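Local coordinates for mitochondrial dynamics protein MID49 (Mus musculus, PDB 4WOY) that recruits the fission mediator Drp1 (DNM1L) to the mitochondrial outer membrane and regulates its GTPase activity, the deposited piece being the probably cytosolic nucleotidyltransferase-like part, at residues P47-L57 / H68-E76; R96-Q104 / D116-L124. The protein carries 1 engineered substitution. One frame throughout, in Å; residues are numbered along the deposited sequence.

Interaction 1 of 2, residues P47-L57 / H68-E76; sequences PFGALVPGGPL and HVRLLAPLE
Leu51 and Ala73 meet most closely on the buried face of this antiparallel pair: CD2 of Leu51 lies 3.5 Å from CB of Ala73, while its other methyl, CD1, reaches CD2 of Leu71. Leu51 CG stands anti to its carbonyl carbon (chi1 -57°), which, with chi2 near trans, gives the methyls these places. Phe48 extends the apolar row, its CE1 3.7 Å from CD1 of Leu75, the two side chains running alongside. Leu39, Leu35 and Ala32 of helix 18-42 pack on Phe48, Leu51 and Leu71 respectively.

On the other face the side chains meet more loosely. Val52, which is exposed, and Leu72 come nearest at their CB atoms, 4.2 Å apart, though Leu72 CB also lies against Val52 O. Arg70 lays its CG 3.6 Å from CA of Gly55, then bends so that its guanidinium salt-bridges Asp208. The exposed Glu76 brings OE2 no nearer to Gly49 than 3.6 Å, at CA.

Strand 52-54 edges the mixed sheet of the nucleotidyltransferase-like fold; strand 69-74 also bonds to 173-182. N of Leu72 meets O of Val52 at 2.8 Å and 171°. Gly49 N to Pro74 O, 2.7 Å, belongs to a second short ladder, one residue out of step. The chemistry implies a backbone-held pairing, sealed by hydrocarbon against the helix and mixed outside, where charged Arg70 and Glu76 accompany Val52 and Leu72.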
ATOM      1  N   PRO A  47      14.002  17.041   9.252  1.00 48.17           N
ATOM      2  CA  PRO A  47      14.844  15.850   9.175  1.00 50.71           C
ATOM      3  C   PRO A  47      14.074  14.631   8.657  1.00 43.02           C
ATOM      4  O   PRO A  47      13.648  13.781   9.439  1.00 39.10           O
ATOM      5  CB  PRO A  47      15.301  15.656  10.632  1.00 43.98           C
ATOM      6  CG  PRO A  47      14.166  16.186  11.423  1.00 46.70           C
ATOM      7  CD  PRO A  47      13.594  17.339  10.634  1.00 45.37           C
ATOM      8  N   PHE A  48      13.881  14.585   7.343  1.00 37.69           N
ATOM      9  CA  PHE A  48      13.409  13.398   6.669  1.00 33.74           C
ATOM     10  C   PHE A  48      14.611  12.491   6.381  1.00 42.32           C
ATOM     11  O   PHE A  48      15.721  12.956   6.143  1.00 36.92           O
ATOM     12  CB  PHE A  48      12.674  13.755   5.362  1.00 33.87           C
ATOM     13  CG  PHE A  48      11.333  14.429   5.558  1.00 34.76           C
ATOM     14  CD1 PHE A  48      10.203  13.687   5.859  1.00 37.50           C
ATOM     15  CD2 PHE A  48      11.202  15.802   5.410  1.00 32.28           C
ATOM     16  CE1 PHE A  48       8.972  14.299   6.031  1.00 37.86           C
ATOM     17  CE2 PHE A  48       9.976  16.430   5.562  1.00 31.35           C
ATOM     18  CZ  PHE A  48       8.853  15.678   5.887  1.00 38.65           C
ATOM     19  N   GLY A  49      14.392  11.187   6.413  1.00 48.09           N
ATOM     20  CA  GLY A  49      15.420  10.263   5.979  1.00 39.75           C
ATOM     21  C   GLY A  49      15.389  10.216   4.463  1.00 46.24           C
ATOM     22  O   GLY A  49      14.560  10.872   3.833  1.00 42.51           O
ATOM     23  N   ALA A  50      16.295   9.436   3.887  1.00 51.89           N
ATOM     24  CA  ALA A  50      16.353   9.226   2.446  1.00 52.64           C
ATOM     25  C   ALA A  50      15.062   8.609   1.911  1.00 47.04           C
ATOM     26  O   ALA A  50      14.473   7.727   2.536  1.00 40.89           O
ATOM     27  CB  ALA A  50      17.562   8.328   2.096  1.00 40.29           C
ATOM     28  N   LEU A  51      14.627   9.072   0.749  1.00 49.94           N
ATOM     29  CA  LEU A  51      13.441   8.518   0.123  1.00 45.76           C
ATOM     30  C   LEU A  51      13.714   7.074  -0.285  1.00 49.91           C
ATOM     31  O   LEU A  51      14.727   6.778  -0.890  1.00 60.62           O
ATOM     32  CB  LEU A  51      13.022   9.346  -1.100  1.00 51.99           C
ATOM     33  CG  LEU A  51      12.731  10.847  -0.967  1.00 56.16           C
ATOM     34  CD1 LEU A  51      11.915  11.347  -2.150  1.00 57.04           C
ATOM     35  CD2 LEU A  51      12.010  11.163   0.334  1.00 56.28           C
ATOM     36  N   VAL A  52      12.803   6.179   0.069  1.00 55.47           N
ATOM     37  CA  VAL A  52      12.921   4.766  -0.267  1.00 55.91           C
ATOM     38  C   VAL A  52      11.778   4.313  -1.169  1.00 47.71           C
ATOM     39  O   VAL A  52      10.612   4.355  -0.770  1.00 42.99           O
ATOM     40  CB  VAL A  52      12.923   3.866   0.991  1.00 58.83           C
ATOM     41  CG1 VAL A  52      12.996   2.401   0.596  1.00 48.17           C
ATOM     42  CG2 VAL A  52      14.052   4.257   1.939  1.00 64.65           C
ATOM     43  N   PRO A  53      12.107   3.919  -2.404  1.00 42.21           N
ATOM     44  CA  PRO A  53      11.109   3.322  -3.286  1.00 43.98           C
ATOM     45  C   PRO A  53      10.842   1.882  -2.881  1.00 50.18           C
ATOM     46  O   PRO A  53      11.750   1.182  -2.424  1.00 50.08           O
ATOM     47  CB  PRO A  53      11.761   3.417  -4.672  1.00 48.15           C
ATOM     48  CG  PRO A  53      13.221   3.393  -4.396  1.00 43.69           C
ATOM     49  CD  PRO A  53      13.387   4.155  -3.094  1.00 39.09           C
ATOM     50  N   GLY A  54       9.587   1.462  -3.012  1.00 52.12           N
ATOM     51  CA  GLY A  54       9.183   0.137  -2.591  1.00 46.10           C
ATOM     52  C   GLY A  54       7.804  -0.203  -3.111  1.00 49.31           C
ATOM     53  O   GLY A  54       7.249   0.521  -3.945  1.00 45.09           O
ATOM     54  N   GLY A  55       7.247  -1.298  -2.591  1.00 54.72           N
ATOM     55  CA  GLY A  55       5.976  -1.821  -3.047  1.00 55.00           C
ATOM     56  C   GLY A  55       6.163  -3.110  -3.833  1.00 57.48           C
ATOM     57  O   GLY A  55       7.285  -3.621  -3.949  1.00 40.74           O
ATOM     58  N   PRO A  56       5.055  -3.652  -4.366  1.00 42.26           N
ATOM     59  CA  PRO A  56       5.044  -4.932  -5.081  1.00 42.50           C
ATOM     60  C   PRO A  56       6.009  -4.964  -6.264  1.00 47.47           C
ATOM     61  O   PRO A  56       6.474  -6.052  -6.643  1.00 46.92           O
ATOM     62  CB  PRO A  56       3.595  -5.050  -5.557  1.00 47.06           C
ATOM     63  CG  PRO A  56       2.812  -4.287  -4.523  1.00 41.18           C
ATOM     64  CD  PRO A  56       3.696  -3.104  -4.198  1.00 39.73           C
ATOM     65  N   LEU A  57       6.302  -3.809  -6.850  1.00 44.07           N
ATOM     66  CA  LEU A  57       7.282  -3.774  -7.937  1.00 47.58           C
ATOM     67  C   LEU A  57       8.653  -4.254  -7.452  1.00 51.17           C
ATOM     68  O   LEU A  57       9.339  -5.006  -8.141  1.00 51.51           O
ATOM     69  CB  LEU A  57       7.414  -2.367  -8.517  1.00 50.42           C
ATOM     70  CG  LEU A  57       8.682  -2.194  -9.360  1.00 49.45           C
ATOM     71  CD1 LEU A  57       8.596  -3.022 -10.649  1.00 49.52           C
ATOM     72  CD2 LEU A  57       8.952  -0.722  -9.662  1.00 44.69           C
ATOM     73  N   HIS A  68       0.528   0.722  -7.227  1.00 43.28           N
ATOM     74  CA  HIS A  68       1.343   1.905  -6.990  1.00 44.46           C
ATOM     75  C   HIS A  68       2.747   1.493  -6.593  1.00 43.80           C
ATOM     76  O   HIS A  68       2.977   0.387  -6.089  1.00 47.22           O
ATOM     77  CB  HIS A  68       0.759   2.777  -5.874  1.00 43.85           C
ATOM     78  CG  HIS A  68      -0.485   3.494  -6.266  1.00 49.67           C
ATOM     79  ND1 HIS A  68      -1.004   3.445  -7.538  1.00 59.89           N
ATOM     80  CD2 HIS A  68      -1.326   4.286  -5.548  1.00 44.03           C
ATOM     81  CE1 HIS A  68      -2.110   4.166  -7.597  1.00 57.38           C
ATOM     82  NE2 HIS A  68      -2.318   4.690  -6.400  1.00 47.09           N
ATOM     83  N   VAL A  69       3.686   2.389  -6.845  1.00 38.10           N
ATOM     84  CA  VAL A  69       5.036   2.239  -6.374  1.00 37.61           C
ATOM     85  C   VAL A  69       5.186   3.179  -5.171  1.00 49.78           C
ATOM     86  O   VAL A  69       4.961   4.399  -5.280  1.00 46.91           O
ATOM     87  CB  VAL A  69       6.041   2.556  -7.474  1.00 41.42           C
ATOM     88  CG1 VAL A  69       7.486   2.420  -6.959  1.00 38.85           C
ATOM     89  CG2 VAL A  69       5.759   1.676  -8.690  1.00 51.77           C
ATOM     90  N   ARG A  70       5.516   2.606  -4.017  1.00 47.76           N
ATOM     91  CA  ARG A  70       5.636   3.408  -2.805  1.00 45.62           C
ATOM     92  C   ARG A  70       6.940   4.203  -2.798  1.00 43.08           C
ATOM     93  O   ARG A  70       8.017   3.679  -3.104  1.00 52.92           O
ATOM     94  CB  ARG A  70       5.522   2.524  -1.558  1.00 42.51           C
ATOM     95  CG  ARG A  70       4.709   1.270  -1.809  1.00 51.84           C
ATOM     96  CD  ARG A  70       3.876   0.806  -0.619  1.00 58.73           C
ATOM     97  NE  ARG A  70       4.616   0.796   0.630  1.00 55.07           N
ATOM     98  CZ  ARG A  70       4.033   0.733   1.821  1.00 47.05           C
ATOM     99  NH1 ARG A  70       2.709   0.658   1.921  1.00 34.47           N
ATOM    100  NH2 ARG A  70       4.775   0.747   2.914  1.00 39.54           N
ATOM    101  N   LEU A  71       6.817   5.492  -2.511  1.00 45.48           N
ATOM    102  CA  LEU A  71       7.963   6.340  -2.280  1.00 41.64           C
ATOM    103  C   LEU A  71       7.872   6.801  -0.816  1.00 43.99           C
ATOM    104  O   LEU A  71       7.075   7.689  -0.461  1.00 37.23           O
ATOM    105  CB  LEU A  71       7.975   7.502  -3.262  1.00 41.13           C
ATOM    106  CG  LEU A  71       9.310   8.209  -3.418  1.00 56.72           C
ATOM    107  CD1 LEU A  71      10.361   7.169  -3.748  1.00 63.50           C
ATOM    108  CD2 LEU A  71       9.242   9.263  -4.509  1.00 57.59           C
ATOM    109  N   LEU A  72       8.670   6.149   0.029  1.00 46.84           N
ATOM    110  CA  LEU A  72       8.640   6.372   1.467  1.00 38.62           C
ATOM    111  C   LEU A  72       9.549   7.526   1.831  1.00 42.58           C
ATOM    112  O   LEU A  72      10.711   7.530   1.443  1.00 44.81           O
ATOM    113  CB  LEU A  72       9.087   5.128   2.224  1.00 39.76           C
ATOM    114  CG  LEU A  72       8.321   3.829   2.039  1.00 41.08           C
ATOM    115  CD1 LEU A  72       8.665   2.850   3.154  1.00 35.27           C
ATOM    116  CD2 LEU A  72       6.827   4.091   1.967  1.00 43.80           C
ATOM    117  N   ALA A  73       8.999   8.512   2.540  1.00 40.34           N
ATOM    118  CA  ALA A  73       9.762   9.626   3.100  1.00 41.46           C
ATOM    119  C   ALA A  73       9.657   9.576   4.638  1.00 41.13           C
ATOM    120  O   ALA A  73       8.675  10.049   5.214  1.00 37.58           O
ATOM    121  CB  ALA A  73       9.265  10.975   2.544  1.00 34.45           C
ATOM    122  N   PRO A  74      10.646   8.948   5.297  1.00 36.48           N
ATOM    123  CA  PRO A  74      10.563   8.759   6.756  1.00 30.24           C
ATOM    124  C   PRO A  74      10.860  10.017   7.554  1.00 34.41           C
ATOM    125  O   PRO A  74      11.870  10.671   7.341  1.00 35.80           O
ATOM    126  CB  PRO A  74      11.606   7.672   7.035  1.00 31.62           C
ATOM    127  CG  PRO A  74      12.574   7.753   5.883  1.00 34.24           C
ATOM    128  CD  PRO A  74      11.771   8.204   4.692  1.00 31.76           C
ATOM    129  N   LEU A  75       9.957  10.350   8.468  1.00 34.05           N
ATOM    130  CA  LEU A  75      10.198  11.419   9.418  1.00 32.94           C
ATOM    131  C   LEU A  75      11.175  10.907  10.455  1.00 32.06           C
ATOM    132  O   LEU A  75      11.064   9.747  10.878  1.00 36.39           O
ATOM    133  CB  LEU A  75       8.899  11.858  10.089  1.00 42.41           C
ATOM    134  CG  LEU A  75       7.944  12.760   9.313  1.00 43.18           C
ATOM    135  CD1 LEU A  75       7.125  11.961   8.292  1.00 27.33           C
ATOM    136  CD2 LEU A  75       7.068  13.521  10.306  1.00 35.97           C
ATOM    137  N   GLU A  76      12.163  11.717  10.829  1.00 32.45           N
ATOM    138  CA  GLU A  76      13.024  11.312  11.935  1.00 34.09           C
ATOM    139  C   GLU A  76      12.550  12.022  13.190  1.00 37.09           C
ATOM    140  O   GLU A  76      12.843  13.198  13.381  1.00 43.94           O
ATOM    141  CB  GLU A  76      14.495  11.612  11.652  1.00 35.99           C
ATOM    142  CG  GLU A  76      15.028  10.774  10.494  1.00 40.45           C
ATOM    143  CD  GLU A  76      16.415  11.143  10.046  1.00 46.29           C
ATOM    144  OE1 GLU A  76      16.958  12.190  10.484  1.00 44.61           O
ATOM    145  OE2 GLU A  76      16.966  10.356   9.248  1.00 50.00           O
TER

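Interaction 2 of 2, residues R96-Q104 / D116-L124; sequences RCWAVRRTQ and DRFLVGGYL
Arg102 reaches Leu119, Gly122 and Asp116 in turn. Its CB sits 3.9 Å from CD2 of Leu119 and also near the carbonyl O of Gly122. CG continues anti to the backbone N (chi1 177°), and the bend at chi2 swings the chain toward Asp116, whose OD1 lies 3.9 Å from CD. NE then donates to that same OD1 over 3.0 Å, at an angle of 165°, and NH2 reaches OD2 over a longer 3.3 Å. The grip is side-on, one nitrogen to each oxygen, on the syn side of the carboxylate, with the two flat groups only 28° apart. Two bonds in nearly one plane restrict rotation of the guanidinium. NH1 turns instead to the carbonyl of Thr103, in a weak bond. NH2 also donates to the carbonyl of His108, and the backbone N atoms of Gly111 and Ser113 bind Asp116 OD2, so the salt bridge is tied into the intervening loop.

Nearer the strand, Tyr123 leans its ring along Arg101, CE1 to CB 3.7 Å, and Ala99 CB touches CD1 at the same distance. Arg102 N donates to Gly122 O (3.0 Å), and Leu124 N donates to Val100 O (2.9 Å), flanking the single bridge of Arg101 with Tyr123. Val120 to Tyr123 make a type II' turn, with Val120 and Tyr123 bonded both ways through their backbones: a two-residue beta hairpin, docked here by its second strand against the end of strand 97-102.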
ATOM      1  N   ARG A  96      -8.310   1.833  12.131  1.00 43.22           N
ATOM      2  CA  ARG A  96      -7.401   1.982  10.981  1.00 45.63           C
ATOM      3  C   ARG A  96      -6.338   3.051  11.196  1.00 51.26           C
ATOM      4  O   ARG A  96      -5.389   3.133  10.409  1.00 48.03           O
ATOM      5  CB  ARG A  96      -8.175   2.334   9.703  1.00 40.88           C
ATOM      6  CG  ARG A  96      -9.071   1.244   9.163  1.00 50.52           C
ATOM      7  CD  ARG A  96      -9.924   1.798   8.037  1.00 64.91           C
ATOM      8  NE  ARG A  96     -11.188   1.077   7.878  1.00 86.02           N
ATOM      9  CZ  ARG A  96     -11.480   0.260   6.862  1.00 98.56           C
ATOM     10  NH1 ARG A  96     -10.597   0.041   5.889  1.00 93.92           N
ATOM     11  NH2 ARG A  96     -12.666  -0.341   6.817  1.00104.63           N
ATOM     12  N   CYS A  97      -6.486   3.866  12.242  1.00 55.78           N
ATOM     13  CA  CYS A  97      -5.613   5.039  12.420  1.00 46.91           C
ATOM     14  C   CYS A  97      -4.840   5.064  13.727  1.00 36.60           C
ATOM     15  O   CYS A  97      -5.059   4.272  14.625  1.00 48.63           O
ATOM     16  CB  CYS A  97      -6.415   6.343  12.331  1.00 41.11           C
ATOM     17  SG  CYS A  97      -7.298   6.594  10.801  1.00 41.62           S
ATOM     18  N   TRP A  98      -3.922   6.009  13.817  1.00 42.29           N
ATOM     19  CA  TRP A  98      -3.084   6.180  14.998  1.00 43.46           C
ATOM     20  C   TRP A  98      -2.769   7.666  15.198  1.00 38.23           C
ATOM     21  O   TRP A  98      -2.644   8.415  14.211  1.00 34.50           O
ATOM     22  CB  TRP A  98      -1.783   5.361  14.859  1.00 39.50           C
ATOM     23  CG  TRP A  98      -1.912   3.902  15.224  1.00 47.19           C
ATOM     24  CD1 TRP A  98      -2.591   2.914  14.542  1.00 49.47           C
ATOM     25  CD2 TRP A  98      -1.336   3.266  16.367  1.00 47.68           C
ATOM     26  NE1 TRP A  98      -2.475   1.713  15.200  1.00 57.35           N
ATOM     27  CE2 TRP A  98      -1.703   1.900  16.320  1.00 52.21           C
ATOM     28  CE3 TRP A  98      -0.545   3.718  17.421  1.00 50.64           C
ATOM     29  CZ2 TRP A  98      -1.303   0.993  17.282  1.00 60.35           C
ATOM     30  CZ3 TRP A  98      -0.139   2.804  18.385  1.00 66.77           C
ATOM     31  CH2 TRP A  98      -0.516   1.459  18.304  1.00 73.02           C
ATOM     32  N   ALA A  99      -2.653   8.098  16.457  1.00 36.00           N
ATOM     33  CA  ALA A  99      -2.249   9.483  16.731  1.00 38.12           C
ATOM     34  C   ALA A  99      -0.792   9.510  17.161  1.00 32.89           C
ATOM     35  O   ALA A  99      -0.263   8.539  17.696  1.00 31.47           O
ATOM     36  CB  ALA A  99      -3.125  10.140  17.776  1.00 30.21           C
ATOM     37  N   VAL A 100      -0.145  10.624  16.874  1.00 39.14           N
ATOM     38  CA  VAL A 100       1.234  10.839  17.248  1.00 32.87           C
ATOM     39  C   VAL A 100       1.231  12.020  18.236  1.00 37.70           C
ATOM     40  O   VAL A 100       0.977  13.170  17.856  1.00 39.71           O
ATOM     41  CB  VAL A 100       2.144  11.106  15.991  1.00 40.33           C
ATOM     42  CG1 VAL A 100       3.579  11.297  16.390  1.00 37.33           C
ATOM     43  CG2 VAL A 100       2.040   9.965  14.986  1.00 32.17           C
ATOM     44  N   ARG A 101       1.490  11.710  19.508  1.00 39.25           N
ATOM     45  CA  ARG A 101       1.336  12.651  20.616  1.00 34.43           C
ATOM     46  C   ARG A 101       2.669  13.294  20.964  1.00 42.94           C
ATOM     47  O   ARG A 101       3.672  12.619  21.197  1.00 44.27           O
ATOM     48  CB  ARG A 101       0.771  11.929  21.851  1.00 43.08           C
ATOM     49  CG  ARG A 101       0.387  12.822  23.021  1.00 44.39           C
ATOM     50  CD  ARG A 101       0.130  12.000  24.301  1.00 49.43           C
ATOM     51  NE  ARG A 101      -1.234  11.483  24.380  1.00 67.81           N
ATOM     52  CZ  ARG A 101      -1.572  10.334  24.965  1.00 81.33           C
ATOM     53  NH1 ARG A 101      -0.639   9.552  25.518  1.00 95.20           N
ATOM     54  NH2 ARG A 101      -2.847   9.956  24.986  1.00 82.23           N
ATOM     55  N   ARG A 102       2.673  14.607  21.001  1.00 32.55           N
ATOM     56  CA  ARG A 102       3.826  15.346  21.433  1.00 38.65           C
ATOM     57  C   ARG A 102       3.915  15.173  22.945  1.00 43.84           C
ATOM     58  O   ARG A 102       2.900  15.145  23.635  1.00 45.26           O
ATOM     59  CB  ARG A 102       3.728  16.805  21.005  1.00 33.29           C
ATOM     60  CG  ARG A 102       4.869  17.665  21.491  1.00 38.30           C
ATOM     61  CD  ARG A 102       6.246  17.224  20.996  1.00 34.89           C
ATOM     62  NE  ARG A 102       7.116  18.398  20.966  1.00 38.53           N
ATOM     63  CZ  ARG A 102       7.751  18.895  22.026  1.00 39.00           C
ATOM     64  NH1 ARG A 102       7.642  18.312  23.211  1.00 39.19           N
ATOM     65  NH2 ARG A 102       8.501  19.984  21.905  1.00 39.14           N
ATOM     66  N   THR A 103       5.137  14.981  23.430  1.00 45.05           N
ATOM     67  CA  THR A 103       5.425  14.623  24.822  1.00 43.42           C
ATOM     68  C   THR A 103       6.364  15.647  25.473  1.00 41.07           C
ATOM     69  O   THR A 103       7.004  16.417  24.770  1.00 40.61           O
ATOM     70  CB  THR A 103       6.113  13.219  24.871  1.00 55.01           C
ATOM     71  OG1 THR A 103       5.267  12.215  24.297  1.00 74.05           O
ATOM     72  CG2 THR A 103       6.325  12.852  26.191  1.00 60.19           C
ATOM     73  N   GLN A 104       6.466  15.646  26.805  1.00 50.88           N
ATOM     74  CA  GLN A 104       7.489  16.419  27.511  1.00 50.41           C
ATOM     75  C   GLN A 104       7.425  17.895  27.147  1.00 45.23           C
ATOM     76  O   GLN A 104       8.429  18.533  26.945  1.00 48.82           O
ATOM     77  CB  GLN A 104       8.881  15.851  27.199  1.00 59.74           C
ATOM     78  CG  GLN A 104       8.996  14.356  27.500  1.00 67.87           C
ATOM     79  CD  GLN A 104      10.413  13.866  27.692  1.00 80.92           C
ATOM     80  OE1 GLN A 104      11.376  14.592  27.457  1.00 90.64           O
ATOM     81  NE2 GLN A 104      10.548  12.608  28.082  1.00 83.64           N
ATOM     82  N   ASP A 116       7.317  20.581  15.362  1.00 38.91           N
ATOM     83  CA  ASP A 116       6.272  21.260  16.150  1.00 47.75           C
ATOM     84  C   ASP A 116       5.361  22.167  15.294  1.00 41.22           C
ATOM     85  O   ASP A 116       4.190  22.354  15.633  1.00 34.25           O
ATOM     86  CB  ASP A 116       6.861  22.099  17.286  1.00 44.94           C
ATOM     87  CG  ASP A 116       7.415  21.261  18.415  1.00 43.58           C
ATOM     88  OD1 ASP A 116       7.107  20.053  18.496  1.00 38.55           O
ATOM     89  OD2 ASP A 116       8.154  21.828  19.242  1.00 46.88           O
ATOM     90  N   ARG A 117       5.869  22.692  14.178  1.00 33.28           N
ATOM     91  CA  ARG A 117       5.039  23.545  13.325  1.00 35.21           C
ATOM     92  C   ARG A 117       3.865  22.777  12.683  1.00 35.21           C
ATOM     93  O   ARG A 117       2.921  23.389  12.175  1.00 41.44           O
ATOM     94  CB  ARG A 117       5.867  24.203  12.240  1.00 34.60           C
ATOM     95  CG  ARG A 117       6.380  23.244  11.242  1.00 44.49           C
ATOM     96  CD  ARG A 117       7.039  23.982  10.105  1.00 50.28           C
ATOM     97  NE  ARG A 117       6.055  24.419   9.132  1.00 51.12           N
ATOM     98  CZ  ARG A 117       6.353  24.745   7.878  1.00 55.55           C
ATOM     99  NH1 ARG A 117       7.615  24.687   7.450  1.00 53.01           N
ATOM    100  NH2 ARG A 117       5.386  25.124   7.051  1.00 60.58           N
ATOM    101  N   PHE A 118       3.927  21.448  12.708  1.00 37.01           N
ATOM    102  CA  PHE A 118       2.841  20.621  12.202  1.00 34.40           C
ATOM    103  C   PHE A 118       1.924  20.151  13.313  1.00 33.66           C
ATOM    104  O   PHE A 118       1.089  19.265  13.111  1.00 29.02           O
ATOM    105  CB  PHE A 118       3.416  19.431  11.433  1.00 39.11           C
ATOM    106  CG  PHE A 118       4.398  19.842  10.394  1.00 37.91           C
ATOM    107  CD1 PHE A 118       3.962  20.502   9.241  1.00 34.07           C
ATOM    108  CD2 PHE A 118       5.765  19.644  10.592  1.00 33.01           C
ATOM    109  CE1 PHE A 118       4.878  20.922   8.275  1.00 42.06           C
ATOM    110  CE2 PHE A 118       6.685  20.064   9.633  1.00 38.30           C
ATOM    111  CZ  PHE A 118       6.235  20.714   8.469  1.00 37.76           C
ATOM    112  N   LEU A 119       2.087  20.725  14.499  1.00 34.95           N
ATOM    113  CA  LEU A 119       1.198  20.401  15.597  1.00 35.74           C
ATOM    114  C   LEU A 119      -0.179  21.043  15.433  1.00 40.63           C
ATOM    115  O   LEU A 119      -0.295  22.230  15.171  1.00 47.85           O
ATOM    116  CB  LEU A 119       1.815  20.840  16.928  1.00 37.18           C
ATOM    117  CG  LEU A 119       2.916  20.008  17.572  1.00 40.22           C
ATOM    118  CD1 LEU A 119       3.309  20.703  18.852  1.00 37.14           C
ATOM    119  CD2 LEU A 119       2.392  18.628  17.862  1.00 33.10           C
ATOM    120  N   VAL A 120      -1.214  20.228  15.555  1.00 37.71           N
ATOM    121  CA  VAL A 120      -2.568  20.695  15.818  1.00 45.70           C
ATOM    122  C   VAL A 120      -2.935  20.263  17.226  1.00 52.95           C
ATOM    123  O   VAL A 120      -2.991  19.072  17.500  1.00 38.58           O
ATOM    124  CB  VAL A 120      -3.574  20.141  14.800  1.00 33.60           C
ATOM    125  CG1 VAL A 120      -4.993  20.536  15.188  1.00 31.68           C
ATOM    126  CG2 VAL A 120      -3.248  20.685  13.456  1.00 34.74           C
ATOM    127  N   GLY A 121      -3.116  21.221  18.128  1.00 82.90           N
ATOM    128  CA  GLY A 121      -3.150  20.933  19.550  1.00 75.96           C
ATOM    129  C   GLY A 121      -1.878  20.269  20.033  1.00 67.95           C
ATOM    130  O   GLY A 121      -0.790  20.811  19.871  1.00 84.56           O
ATOM    131  N   GLY A 122      -2.011  19.080  20.609  1.00 45.00           N
ATOM    132  CA  GLY A 122      -0.863  18.328  21.085  1.00 65.31           C
ATOM    133  C   GLY A 122      -0.467  17.115  20.249  1.00 43.71           C
ATOM    134  O   GLY A 122       0.213  16.214  20.733  1.00 39.97           O
ATOM    135  N   TYR A 123      -0.922  17.085  19.001  1.00 44.36           N
ATOM    136  CA  TYR A 123      -0.619  15.989  18.111  1.00 44.19           C
ATOM    137  C   TYR A 123      -0.004  16.444  16.821  1.00 38.02           C
ATOM    138  O   TYR A 123      -0.380  17.484  16.273  1.00 42.11           O
ATOM    139  CB  TYR A 123      -1.889  15.210  17.808  1.00 29.37           C
ATOM    140  CG  TYR A 123      -2.477  14.559  19.031  1.00 41.86           C
ATOM    141  CD1 TYR A 123      -2.083  13.272  19.418  1.00 35.87           C
ATOM    142  CD2 TYR A 123      -3.411  15.231  19.816  1.00 39.11           C
ATOM    143  CE1 TYR A 123      -2.614  12.672  20.561  1.00 42.18           C
ATOM    144  CE2 TYR A 123      -3.956  14.637  20.967  1.00 45.90           C
ATOM    145  CZ  TYR A 123      -3.541  13.367  21.332  1.00 47.71           C
ATOM    146  OH  TYR A 123      -4.075  12.767  22.446  1.00 62.09           O
ATOM    147  N   LEU A 124       0.924  15.642  16.324  1.00 39.97           N
ATOM    148  CA  LEU A 124       1.511  15.863  15.024  1.00 27.58           C
ATOM    149  C   LEU A 124       0.498  15.521  13.934  1.00 32.20           C
ATOM    150  O   LEU A 124       0.085  14.368  13.793  1.00 39.04           O
ATOM    151  CB  LEU A 124       2.761  15.008  14.861  1.00 28.04           C
ATOM    152  CG  LEU A 124       3.572  15.152  13.585  1.00 42.35           C
ATOM    153  CD1 LEU A 124       4.121  16.544  13.504  1.00 27.93           C
ATOM    154  CD2 LEU A 124       4.682  14.130  13.627  1.00 43.60           C
TER

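Interaction 1 closes before interaction 2 opens along the chain, and all four segments belong to the MID51-like, nucleotidyltransferase-related region of the protein. Their centres are about 21 Å apart. Strands 52-54, 69-74 and 97-102 belong to the same mixed sheet: 69-74 runs beside 173-182, which leads through 191-193 and 205-208 to 97-102. Interaction 1 therefore occupies one margin of this series, toward helix 18-42, whereas interaction 2 adds the small hairpin 119-124 near its other end, just ahead of helix 126-139. A direct contact nevertheless joins them, Leu75 CD2 lying 4.1 Å from Leu124 CD2, so the two regions of this sheet touch despite the separation of their centres.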